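Repressor protein C2 (PDB 2R1J) binds the OR and OL operators of phage P22 and blocks transcription of lytic genes, so that the phage stays inactive in the host chromosome. Local coordinates at residues C[4-9]-C[42-47]; C[19-24]-C[33-38]; C[52-55]-C[60-63]. All coordinates share one frame; numbering follows the deposited sequence.

Contact 1 of 3, residues C[4-9]-C[42-47]; sequences QLMGER and ETEPNG. With nucleotides of chain A.
Met6, in the first turn of helix 6-17, meets Glu44 and Pro45 in the loop before helix 47-56 with a single atom, its methyl CE. From CB, which is directed at the loop, the chain runs out with CG anti to the backbone N (chi1 170°) and stays extended to SD; the last torsion (chi3 44°) turns CE onto the stem of Glu44, the two chains crossing at a slant. There CE lies 3.5 Å from Glu44 CG and 3.6 Å from Glu44 CD. On the proline side CE reaches Pro45 CD at 3.9 Å, an apolar contact. Leu64 and Leu65 of helix 61-66 also pack on Met6.

The backbone of the same loop faces the DNA. Glu44 N donates to OP2 of DT12 of chain A over 3.1 Å, and Asn46 N gives a straighter bond of 2.8 Å to OP1 of DC13 of chain A, with an angle of 161° at the hydrogen. Thr43 CG2 touches the thymine methyl C7 of DT12 of chain A at 4.0 Å. Asn46 then caps helix 47-56, its OD1 accepting from Asn49 N. The loop thus joins the first helix of the repressor's amino-terminal DNA-binding domain to two successive phosphates. The two N-H bonds do not depend on base identity, consistent with indirect readout, while the protein side of the loop is met by an uncharged methyl, which lies beside the carboxylate of Glu44 without pairing with it.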
loop_
_atom_site.group_PDB
_atom_site.type_symbol
_atom_site.label_atom_id
_atom_site.label_comp_id
_atom_site.label_asym_id
_atom_site.label_seq_id
_atom_site.Cartn_x
_atom_site.Cartn_y
_atom_site.Cartn_z
ATOM N N GLN C 4 3.376 -6.104 -18.206
ATOM C CA GLN C 4 3.244 -7.072 -17.121
ATOM C C GLN C 4 2.463 -6.488 -15.934
ATOM O O GLN C 4 2.778 -5.406 -15.449
ATOM C CB GLN C 4 4.627 -7.502 -16.649
ATOM C CG GLN C 4 4.596 -8.527 -15.548
ATOM C CD GLN C 4 5.984 -8.900 -15.077
ATOM O OE1 GLN C 4 6.771 -8.034 -14.673
ATOM N NE2 GLN C 4 6.297 -10.194 -15.122
ATOM N N LEU C 5 1.454 -7.223 -15.477
ATOM C CA LEU C 5 0.605 -6.810 -14.349
ATOM C C LEU C 5 1.220 -7.143 -12.996
ATOM O O LEU C 5 2.032 -8.068 -12.889
ATOM C CB LEU C 5 -0.747 -7.503 -14.453
ATOM C CG LEU C 5 -1.534 -7.186 -15.721
ATOM C CD1 LEU C 5 -2.704 -8.155 -15.819
ATOM C CD2 LEU C 5 -2.017 -5.726 -15.689
ATOM N N MET C 6 0.827 -6.414 -11.950
ATOM C CA MET C 6 1.361 -6.692 -10.619
ATOM C C MET C 6 1.076 -8.142 -10.233
ATOM O O MET C 6 1.935 -8.807 -9.661
ATOM C CB MET C 6 0.735 -5.749 -9.563
ATOM C CG MET C 6 1.061 -6.154 -8.116
ATOM S SD MET C 6 0.630 -4.888 -6.865
ATOM C CE MET C 6 -0.923 -4.446 -7.474
ATOM N N GLY C 7 -0.125 -8.624 -10.546
ATOM C CA GLY C 7 -0.511 -9.984 -10.197
ATOM C C GLY C 7 0.465 -11.034 -10.704
ATOM O O GLY C 7 0.684 -12.062 -10.051
ATOM N N GLU C 8 1.047 -10.766 -11.872
ATOM C CA GLU C 8 2.004 -11.686 -12.477
ATOM C C GLU C 8 3.298 -11.690 -11.681
ATOM O O GLU C 8 3.924 -12.745 -11.506
ATOM C CB GLU C 8 2.245 -11.284 -13.943
ATOM C CG GLU C 8 1.088 -11.695 -14.860
ATOM C CD GLU C 8 1.131 -11.042 -16.248
ATOM O OE1 GLU C 8 0.526 -11.607 -17.179
ATOM O OE2 GLU C 8 1.744 -9.963 -16.403
ATOM N N ARG C 9 3.706 -10.520 -11.197
ATOM C CA ARG C 9 4.915 -10.420 -10.397
ATOM C C ARG C 9 4.713 -11.086 -9.043
ATOM O O ARG C 9 5.647 -11.638 -8.458
ATOM C CB ARG C 9 5.312 -8.958 -10.217
ATOM C CG ARG C 9 5.863 -8.345 -11.497
ATOM C CD ARG C 9 6.387 -6.929 -11.286
ATOM N NE ARG C 9 5.313 -5.943 -11.174
ATOM C CZ ARG C 9 4.666 -5.406 -12.206
ATOM N NH1 ARG C 9 4.973 -5.752 -13.459
ATOM N NH2 ARG C 9 3.710 -4.503 -11.988
ATOM N N GLU C 42 -7.783 -9.627 -10.190
ATOM C CA GLU C 42 -9.228 -9.458 -9.912
ATOM C C GLU C 42 -9.374 -8.239 -8.962
ATOM O O GLU C 42 -10.388 -7.529 -8.984
ATOM C CB GLU C 42 -9.793 -10.720 -9.248
ATOM C CG GLU C 42 -11.314 -10.706 -9.008
ATOM C CD GLU C 42 -11.855 -11.999 -8.377
ATOM O OE1 GLU C 42 -12.824 -11.901 -7.596
ATOM O OE2 GLU C 42 -11.344 -13.121 -8.666
ATOM N N THR C 43 -8.357 -8.031 -8.131
ATOM C CA THR C 43 -8.285 -6.903 -7.195
ATOM C C THR C 43 -6.800 -6.623 -6.953
ATOM O O THR C 43 -5.937 -7.354 -7.453
ATOM C CB THR C 43 -8.893 -7.262 -5.827
ATOM O OG1 THR C 43 -8.206 -8.405 -5.286
ATOM C CG2 THR C 43 -10.382 -7.577 -5.963
ATOM N N GLU C 44 -6.505 -5.557 -6.220
ATOM C CA GLU C 44 -5.134 -5.199 -5.842
ATOM C C GLU C 44 -5.125 -5.099 -4.317
ATOM O O GLU C 44 -6.137 -4.747 -3.694
ATOM C CB GLU C 44 -4.713 -3.863 -6.431
ATOM C CG GLU C 44 -4.397 -3.966 -7.903
ATOM C CD GLU C 44 -3.880 -2.678 -8.521
ATOM O OE1 GLU C 44 -3.537 -1.714 -7.796
ATOM O OE2 GLU C 44 -3.802 -2.637 -9.766
ATOM N N PRO C 45 -3.987 -5.415 -3.689
ATOM C CA PRO C 45 -3.932 -5.341 -2.232
ATOM C C PRO C 45 -4.075 -3.915 -1.703
ATOM O O PRO C 45 -3.599 -2.964 -2.332
ATOM C CB PRO C 45 -2.559 -5.924 -1.896
ATOM C CG PRO C 45 -1.743 -5.642 -3.135
ATOM C CD PRO C 45 -2.694 -5.826 -4.277
ATOM N N ASN C 46 -4.705 -3.803 -0.538
ATOM C CA ASN C 46 -4.866 -2.492 0.067
ATOM C C ASN C 46 -3.514 -2.068 0.678
ATOM O O ASN C 46 -2.518 -2.771 0.545
ATOM C CB ASN C 46 -6.023 -2.497 1.096
ATOM C CG ASN C 46 -5.735 -3.309 2.338
ATOM O OD1 ASN C 46 -4.578 -3.571 2.672
ATOM N ND2 ASN C 46 -6.786 -3.691 3.048
ATOM N N GLY C 47 -3.470 -0.918 1.338
ATOM C CA GLY C 47 -2.203 -0.422 1.855
ATOM C C GLY C 47 -1.459 -1.334 2.807
ATOM O O GLY C 47 -0.283 -1.659 2.609
ATOM P P DT A 12 -8.950 -2.754 -5.484
ATOM O OP1 DT A 12 -7.758 -1.922 -5.232
ATOM O OP2 DT A 12 -8.968 -3.706 -6.610
ATOM O "O5'" DT A 12 -9.382 -3.505 -4.159
ATOM C "C5'" DT A 12 -9.272 -2.830 -2.910
ATOM C "C4'" DT A 12 -9.727 -3.716 -1.781
ATOM O "O4'" DT A 12 -11.156 -3.978 -1.896
ATOM C "C3'" DT A 12 -9.039 -5.085 -1.739
ATOM O "O3'" DT A 12 -8.374 -5.209 -0.478
ATOM C "C2'" DT A 12 -10.177 -6.077 -1.936
ATOM C "C1'" DT A 12 -11.413 -5.305 -1.493
ATOM N N1 DT A 12 -12.683 -5.719 -2.122
ATOM C C2 DT A 12 -13.738 -6.007 -1.291
ATOM O O2 DT A 12 -13.660 -6.001 -0.079
ATOM N N3 DT A 12 -14.908 -6.302 -1.934
ATOM C C4 DT A 12 -15.139 -6.327 -3.265
ATOM O O4 DT A 12 -16.291 -6.523 -3.681
ATOM C C5 DT A 12 -13.983 -6.079 -4.097
ATOM C C7 DT A 12 -14.120 -6.181 -5.581
ATOM C C6 DT A 12 -12.820 -5.779 -3.494
ATOM P P DC A 13 -7.454 -6.497 -0.150
ATOM O OP1 DC A 13 -6.149 -6.052 0.338
ATOM O OP2 DC A 13 -7.557 -7.559 -1.174
ATOM O "O5'" DC A 13 -8.188 -7.044 1.137
ATOM C "C5'" DC A 13 -8.558 -8.408 1.254
ATOM C "C4'" DC A 13 -9.856 -8.507 2.018
ATOM O "O4'" DC A 13 -10.910 -7.997 1.152
ATOM C "C3'" DC A 13 -10.234 -9.961 2.295
ATOM O "O3'" DC A 13 -9.883 -10.389 3.590
ATOM C "C2'" DC A 13 -11.737 -10.025 2.085
ATOM C "C1'" DC A 13 -12.113 -8.738 1.361
ATOM N N1 DC A 13 -12.703 -9.058 0.042
ATOM C C2 DC A 13 -14.074 -9.328 -0.020
ATOM O O2 DC A 13 -14.699 -9.380 1.028
ATOM N N3 DC A 13 -14.661 -9.555 -1.213
ATOM C C4 DC A 13 -13.931 -9.563 -2.330
ATOM N N4 DC A 13 -14.567 -9.755 -3.499
ATOM C C5 DC A 13 -12.518 -9.353 -2.298
ATOM C C6 DC A 13 -11.951 -9.090 -1.101
#

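Contact 2 of 3, residues C[19-24]-C[33-38]; sequences IRQAAL and VAISQW. With nucleotides of chain B; nucleotides of chain A.
Gln21 and Ile35 face each other where helix 21-28 starts beside helix 32-39, their CA atoms 6.0 Å apart. Ile35 places CG2 anti to its backbone N, and this branch touches Leu24 CD2 at 3.9 Å and comes close to Gln21 CG. Its other branch folds back: with chi1 and chi2 both near -60°, CG1 settles 3.6 Å from Gln21 O while CD1 turns to Leu24. Leu24 crosses Ile35 at about a right angle, and Leu53 and Ala56 of helix 47-56 pack against it as well.

These are the two helices of the helix-turn-helix motif in a Cro/C1-type DNA-binding domain, helix 32-39 being the recognition helix. Along their DNA-facing side the apolar packing gives way to polar groups. Gln21 CG stands anti to the carbonyl carbon (chi1 -69°), and the chain, extended beyond, brings the amide to Ser36 and the phosphate, OE1 lying 3.6 Å from Ser36 CB. Gln21 NE2 and Ser36 OG converge on one oxygen, OP2 of DT4 of chain B; Ser36 OG is also hydrogen-bonded to Arg40 NH2. A second-shell bond from Gln21 NE2 to Glu39 OE1 further fixes the amide's rotation. Gln21 N, at the start of its helix, donates to OP2 of DT3 of chain B in a nearly straight bond (170° at the hydrogen), where the helix dipole would favour a phosphate.

On the other strand, Trp38 NE1 hydrogen-bonds OP2 of DC13 of chain A at 2.8 Å. The phosphorus lies in the plane of the indole, at its edge, and Ala34 O sits over one face, toward the rim. Gln37 reaches the bases: its OE1 lies 3.5 Å from C5 of DC13 of chain A, well out of the plane of that base, and its NE2 donates to a thymine O4.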
loop_
_atom_site.group_PDB
_atom_site.type_symbol
_atom_site.label_atom_id
_atom_site.label_comp_id
_atom_site.label_asym_id
_atom_site.label_seq_id
_atom_site.Cartn_x
_atom_site.Cartn_y
_atom_site.Cartn_z
ATOM N N ILE C 19 5.810 -21.854 -2.202
ATOM C CA ILE C 19 4.791 -21.964 -1.165
ATOM C C ILE C 19 3.422 -21.849 -1.818
ATOM O O ILE C 19 3.283 -21.231 -2.872
ATOM C CB ILE C 19 4.957 -20.879 -0.091
ATOM C CG1 ILE C 19 4.888 -19.494 -0.725
ATOM C CG2 ILE C 19 6.297 -21.065 0.631
ATOM C CD1 ILE C 19 4.911 -18.377 0.278
ATOM N N ARG C 20 2.423 -22.476 -1.205
ATOM C CA ARG C 20 1.068 -22.464 -1.742
ATOM C C ARG C 20 0.434 -21.089 -1.467
ATOM O O ARG C 20 0.977 -20.297 -0.694
ATOM C CB ARG C 20 0.227 -23.567 -1.088
ATOM C CG ARG C 20 0.169 -23.503 0.449
ATOM C CD ARG C 20 -0.812 -24.511 1.016
ATOM N NE ARG C 20 -0.867 -24.449 2.478
ATOM C CZ ARG C 20 -1.658 -25.209 3.235
ATOM N NH1 ARG C 20 -2.476 -26.103 2.686
ATOM N NH2 ARG C 20 -1.643 -25.062 4.551
ATOM N N GLN C 21 -0.688 -20.805 -2.121
ATOM C CA GLN C 21 -1.369 -19.521 -1.918
ATOM C C GLN C 21 -1.808 -19.397 -0.467
ATOM O O GLN C 21 -1.715 -18.318 0.141
ATOM C CB GLN C 21 -2.598 -19.401 -2.825
ATOM C CG GLN C 21 -2.264 -19.262 -4.298
ATOM C CD GLN C 21 -3.494 -19.058 -5.170
ATOM O OE1 GLN C 21 -4.579 -19.545 -4.864
ATOM N NE2 GLN C 21 -3.319 -18.345 -6.279
ATOM N N ALA C 22 -2.298 -20.499 0.086
ATOM C CA ALA C 22 -2.738 -20.499 1.472
ATOM C C ALA C 22 -1.582 -20.162 2.415
ATOM O O ALA C 22 -1.773 -19.482 3.436
ATOM C CB ALA C 22 -3.353 -21.840 1.846
ATOM N N ALA C 23 -0.377 -20.626 2.090
ATOM C CA ALA C 23 0.766 -20.348 2.949
ATOM C C ALA C 23 1.147 -18.876 2.871
ATOM O O ALA C 23 1.503 -18.268 3.883
ATOM C CB ALA C 23 1.975 -21.237 2.556
ATOM N N LEU C 24 1.098 -18.303 1.675
ATOM C CA LEU C 24 1.419 -16.879 1.546
ATOM C C LEU C 24 0.330 -16.072 2.288
ATOM O O LEU C 24 0.629 -15.104 2.986
ATOM C CB LEU C 24 1.463 -16.464 0.065
ATOM C CG LEU C 24 1.776 -14.977 -0.201
ATOM C CD1 LEU C 24 3.113 -14.582 0.409
ATOM C CD2 LEU C 24 1.796 -14.739 -1.695
ATOM N N VAL C 33 -7.901 -17.099 -0.923
ATOM C CA VAL C 33 -8.679 -16.520 -2.013
ATOM C C VAL C 33 -8.177 -15.086 -2.346
ATOM O O VAL C 33 -8.088 -14.702 -3.517
ATOM C CB VAL C 33 -10.194 -16.504 -1.669
ATOM C CG1 VAL C 33 -10.987 -15.892 -2.833
ATOM C CG2 VAL C 33 -10.677 -17.931 -1.410
ATOM N N ALA C 34 -7.844 -14.291 -1.333
ATOM C CA ALA C 34 -7.338 -12.958 -1.596
ATOM C C ALA C 34 -6.049 -13.049 -2.421
ATOM O O ALA C 34 -5.820 -12.277 -3.347
ATOM C CB ALA C 34 -7.068 -12.228 -0.286
ATOM N N ILE C 35 -5.185 -14.009 -2.087
ATOM C CA ILE C 35 -3.944 -14.146 -2.853
ATOM C C ILE C 35 -4.299 -14.461 -4.311
ATOM O O ILE C 35 -3.710 -13.886 -5.243
ATOM C CB ILE C 35 -3.046 -15.285 -2.288
ATOM C CG1 ILE C 35 -2.657 -14.983 -0.842
ATOM C CG2 ILE C 35 -1.778 -15.415 -3.162
ATOM C CD1 ILE C 35 -1.937 -13.673 -0.636
ATOM N N SER C 36 -5.250 -15.365 -4.506
ATOM C CA SER C 36 -5.704 -15.747 -5.845
ATOM C C SER C 36 -6.241 -14.554 -6.612
ATOM O O SER C 36 -5.969 -14.378 -7.799
ATOM C CB SER C 36 -6.770 -16.844 -5.751
ATOM O OG SER C 36 -7.376 -17.067 -7.007
ATOM N N GLN C 37 -6.976 -13.690 -5.912
ATOM C CA GLN C 37 -7.533 -12.514 -6.557
ATOM C C GLN C 37 -6.432 -11.532 -6.973
ATOM O O GLN C 37 -6.506 -10.964 -8.050
ATOM C CB GLN C 37 -8.557 -11.860 -5.621
ATOM C CG GLN C 37 -9.759 -12.709 -5.341
ATOM C CD GLN C 37 -10.565 -12.205 -4.143
ATOM O OE1 GLN C 37 -10.022 -11.549 -3.247
ATOM N NE2 GLN C 37 -11.853 -12.533 -4.116
ATOM N N TRP C 38 -5.422 -11.326 -6.131
ATOM C CA TRP C 38 -4.335 -10.428 -6.479
ATOM C C TRP C 38 -3.544 -10.985 -7.662
ATOM O O TRP C 38 -3.177 -10.240 -8.576
ATOM C CB TRP C 38 -3.356 -10.236 -5.323
ATOM C CG TRP C 38 -3.995 -9.644 -4.106
ATOM C CD1 TRP C 38 -5.188 -8.961 -4.049
ATOM C CD2 TRP C 38 -3.492 -9.700 -2.781
ATOM N NE1 TRP C 38 -5.461 -8.600 -2.742
ATOM C CE2 TRP C 38 -4.435 -9.040 -1.942
ATOM C CE3 TRP C 38 -2.340 -10.243 -2.211
ATOM C CZ2 TRP C 38 -4.255 -8.919 -0.560
ATOM C CZ3 TRP C 38 -2.153 -10.131 -0.832
ATOM C CH2 TRP C 38 -3.107 -9.471 -0.016
ATOM P P DT B 3 -1.795 -23.216 -5.056
ATOM O OP1 DT B 3 -0.629 -22.800 -5.869
ATOM O OP2 DT B 3 -1.909 -22.776 -3.653
ATOM O "O5'" DT B 3 -3.116 -22.839 -5.859
ATOM C "C5'" DT B 3 -3.232 -23.219 -7.220
ATOM C "C4'" DT B 3 -4.594 -22.878 -7.781
ATOM O "O4'" DT B 3 -5.638 -23.622 -7.106
ATOM C "C3'" DT B 3 -5.029 -21.405 -7.762
ATOM O "O3'" DT B 3 -5.373 -21.044 -9.101
ATOM C "C2'" DT B 3 -6.264 -21.408 -6.869
ATOM C "C1'" DT B 3 -6.800 -22.810 -7.069
ATOM N N1 DT B 3 -7.685 -23.326 -6.007
ATOM C C2 DT B 3 -8.981 -23.659 -6.333
ATOM O O2 DT B 3 -9.450 -23.517 -7.445
ATOM N N3 DT B 3 -9.719 -24.165 -5.300
ATOM C C4 DT B 3 -9.307 -24.366 -4.000
ATOM O O4 DT B 3 -10.097 -24.848 -3.174
ATOM C C5 DT B 3 -7.944 -23.980 -3.721
ATOM C C7 DT B 3 -7.408 -24.142 -2.329
ATOM C C6 DT B 3 -7.211 -23.483 -4.725
ATOM P P DT B 4 -5.712 -19.507 -9.474
ATOM O OP1 DT B 4 -5.048 -19.199 -10.761
ATOM O OP2 DT B 4 -5.432 -18.624 -8.301
ATOM O "O5'" DT B 4 -7.270 -19.574 -9.769
ATOM C "C5'" DT B 4 -7.761 -20.529 -10.713
ATOM C "C4'" DT B 4 -9.270 -20.521 -10.770
ATOM O "O4'" DT B 4 -9.829 -21.065 -9.557
ATOM C "C3'" DT B 4 -9.946 -19.168 -10.986
ATOM O "O3'" DT B 4 -10.984 -19.380 -11.940
ATOM C "C2'" DT B 4 -10.526 -18.838 -9.617
ATOM C "C1'" DT B 4 -10.868 -20.212 -9.080
ATOM N N1 DT B 4 -10.904 -20.368 -7.616
ATOM C C2 DT B 4 -12.022 -20.952 -7.039
ATOM O O2 DT B 4 -13.039 -21.218 -7.656
ATOM N N3 DT B 4 -11.908 -21.208 -5.700
ATOM C C4 DT B 4 -10.829 -20.923 -4.891
ATOM O O4 DT B 4 -10.846 -21.262 -3.720
ATOM C C5 DT B 4 -9.729 -20.241 -5.534
ATOM C C7 DT B 4 -8.549 -19.840 -4.712
ATOM C C6 DT B 4 -9.819 -19.994 -6.852
ATOM P P DC A 13 -7.454 -6.497 -0.150
ATOM O OP1 DC A 13 -6.149 -6.052 0.338
ATOM O OP2 DC A 13 -7.557 -7.559 -1.174
ATOM O "O5'" DC A 13 -8.188 -7.044 1.137
ATOM C "C5'" DC A 13 -8.558 -8.408 1.254
ATOM C "C4'" DC A 13 -9.856 -8.507 2.018
ATOM O "O4'" DC A 13 -10.910 -7.997 1.152
ATOM C "C3'" DC A 13 -10.234 -9.961 2.295
ATOM O "O3'" DC A 13 -9.883 -10.389 3.590
ATOM C "C2'" DC A 13 -11.737 -10.025 2.085
ATOM C "C1'" DC A 13 -12.113 -8.738 1.361
ATOM N N1 DC A 13 -12.703 -9.058 0.042
ATOM C C2 DC A 13 -14.074 -9.328 -0.020
ATOM O O2 DC A 13 -14.699 -9.380 1.028
ATOM N N3 DC A 13 -14.661 -9.555 -1.213
ATOM C C4 DC A 13 -13.931 -9.563 -2.330
ATOM N N4 DC A 13 -14.567 -9.755 -3.499
ATOM C C5 DC A 13 -12.518 -9.353 -2.298
ATOM C C6 DC A 13 -11.951 -9.090 -1.101
#

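Contact 3 of 3, residues C[52-55]-C[60-63]; sequences ALSK and SPDY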
loop_
_atom_site.group_PDB
_atom_site.type_symbol
_atom_site.label_atom_id
_atom_site.label_comp_id
_atom_site.label_asym_id
_atom_site.label_seq_id
_atom_site.Cartn_x
_atom_site.Cartn_y
_atom_site.Cartn_z
ATOM N N ALA C 52 2.598 -5.833 3.786
ATOM C CA ALA C 52 2.847 -7.166 4.347
ATOM C C ALA C 52 3.227 -8.171 3.263
ATOM O O ALA C 52 4.045 -9.075 3.492
ATOM C CB ALA C 52 1.606 -7.654 5.134
ATOM N N LEU C 53 2.630 -8.016 2.085
ATOM C CA LEU C 53 2.897 -8.885 0.958
ATOM C C LEU C 53 4.349 -8.691 0.476
ATOM O O LEU C 53 5.065 -9.668 0.208
ATOM C CB LEU C 53 1.921 -8.562 -0.178
ATOM C CG LEU C 53 2.107 -9.312 -1.501
ATOM C CD1 LEU C 53 1.840 -10.807 -1.293
ATOM C CD2 LEU C 53 1.138 -8.740 -2.553
ATOM N N SER C 54 4.780 -7.441 0.385
ATOM C CA SER C 54 6.138 -7.148 -0.067
ATOM C C SER C 54 7.149 -7.798 0.890
ATOM O O SER C 54 8.175 -8.317 0.451
ATOM C CB SER C 54 6.361 -5.636 -0.142
ATOM O OG SER C 54 6.324 -5.040 1.138
ATOM N N LYS C 55 6.869 -7.774 2.187
ATOM C CA LYS C 55 7.787 -8.392 3.148
ATOM C C LYS C 55 7.792 -9.916 2.978
ATOM O O LYS C 55 8.861 -10.539 2.917
ATOM C CB LYS C 55 7.406 -8.010 4.574
ATOM C CG LYS C 55 7.678 -6.559 4.857
ATOM C CD LYS C 55 7.191 -6.141 6.212
ATOM C CE LYS C 55 7.505 -4.670 6.422
ATOM N NZ LYS C 55 6.994 -3.832 5.281
ATOM N N SER C 60 10.312 -5.032 -2.735
ATOM C CA SER C 60 9.713 -3.752 -2.384
ATOM C C SER C 60 8.293 -3.646 -2.942
ATOM O O SER C 60 7.937 -4.322 -3.907
ATOM C CB SER C 60 10.553 -2.595 -2.936
ATOM O OG SER C 60 10.380 -2.485 -4.338
ATOM N N PRO C 61 7.461 -2.802 -2.319
ATOM C CA PRO C 61 6.079 -2.615 -2.790
ATOM C C PRO C 61 6.129 -2.030 -4.212
ATOM O O PRO C 61 5.285 -2.316 -5.052
ATOM C CB PRO C 61 5.505 -1.590 -1.808
ATOM C CG PRO C 61 6.320 -1.754 -0.576
ATOM C CD PRO C 61 7.721 -2.017 -1.100
ATOM N N ASP C 62 7.117 -1.171 -4.447
ATOM C CA ASP C 62 7.303 -0.540 -5.747
ATOM C C ASP C 62 7.535 -1.576 -6.839
ATOM O O ASP C 62 7.020 -1.442 -7.944
ATOM C CB ASP C 62 8.487 0.399 -5.673
ATOM C CG ASP C 62 8.351 1.383 -4.541
ATOM O OD1 ASP C 62 7.732 2.442 -4.783
ATOM O OD2 ASP C 62 8.830 1.075 -3.410
ATOM N N TYR C 63 8.323 -2.608 -6.537
ATOM C CA TYR C 63 8.558 -3.634 -7.539
ATOM C C TYR C 63 7.252 -4.328 -7.899
ATOM O O TYR C 63 6.962 -4.549 -9.068
ATOM C CB TYR C 63 9.581 -4.673 -7.047
ATOM C CG TYR C 63 9.623 -5.899 -7.934
ATOM C CD1 TYR C 63 10.154 -5.839 -9.233
ATOM C CD2 TYR C 63 9.053 -7.093 -7.515
ATOM C CE1 TYR C 63 10.100 -6.952 -10.090
ATOM C CE2 TYR C 63 8.992 -8.201 -8.357
ATOM C CZ TYR C 63 9.516 -8.124 -9.641
ATOM O OH TYR C 63 9.432 -9.217 -10.474
#
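Van der Waals contact carries the meeting of Ser54, on helix 47-56, with Ser60 and Pro61 at the start of helix 61-66. Ser54 directs its CB at the other segment, and the backbones come close, with the CA atoms of Ser54 and Pro61 only 5.3 Å apart. Its CB lies against the peptide link between the two partners, 3.9 Å from Ser60 C and 3.7 Å from Pro61 N. The hydroxyl lies over the proline's outer carbons, Ser54 OG standing 3.7 Å from Pro61 CG. Leu50 and Leu51 of helix 47-56 also pack on this ring.

Hydrogen bonds run within each side. With chi1 at 66°, Ser54 OG lies between the backbone N and the carbonyl carbon, within reach of Leu51 O one turn back, to which it is hydrogen-bonded. On the other side of the contact, Ser60 is the N-cap of helix 61-66: its OG accepts from Tyr63 N at 3.0 Å, with 152° at the hydrogen, and Pro61 follows as the first helical residue.

Charged pairs tie the same region to the second subunit. Lys55 NZ forms a salt bridge with Asp62 OD1 of the other subunit, and Asp62 OD1 in turn pairs with Lys55 NZ of that subunit, while Leu51 of the second subunit packs on Pro61 and Asp62. This junction of helices 47-56 and 61-66 therefore forms part of the dimer interface of the operator-bound domain. With its hydroxyl already bonded to Leu51 O, Ser54 can lie against the apolar proline ring without a polar partner there, whereas Lys55 and Asp62 pair with the other subunit.

Contact 2, the helix-turn-helix pair, is nested along the chain inside the loop that contact 1 closes, and contact 3 follows both. The centres of contacts 1 and 2 are about 12 Å apart, those of contacts 1 and 3 about 11 Å; contacts 2 and 3, about 15 Å apart, lie on opposite sides of the chain's centre. Leu53, on helix 47-56, connects them, packing on Trp38 and Leu24, while Glu42 N probably hydrogen-bonds Gln37 O where helix 32-39 runs into the loop of contact 1. Contacts 1 and 2 meet operator phosphates, whereas contact 3 takes part in pairing the two subunits, within one small all-helical domain.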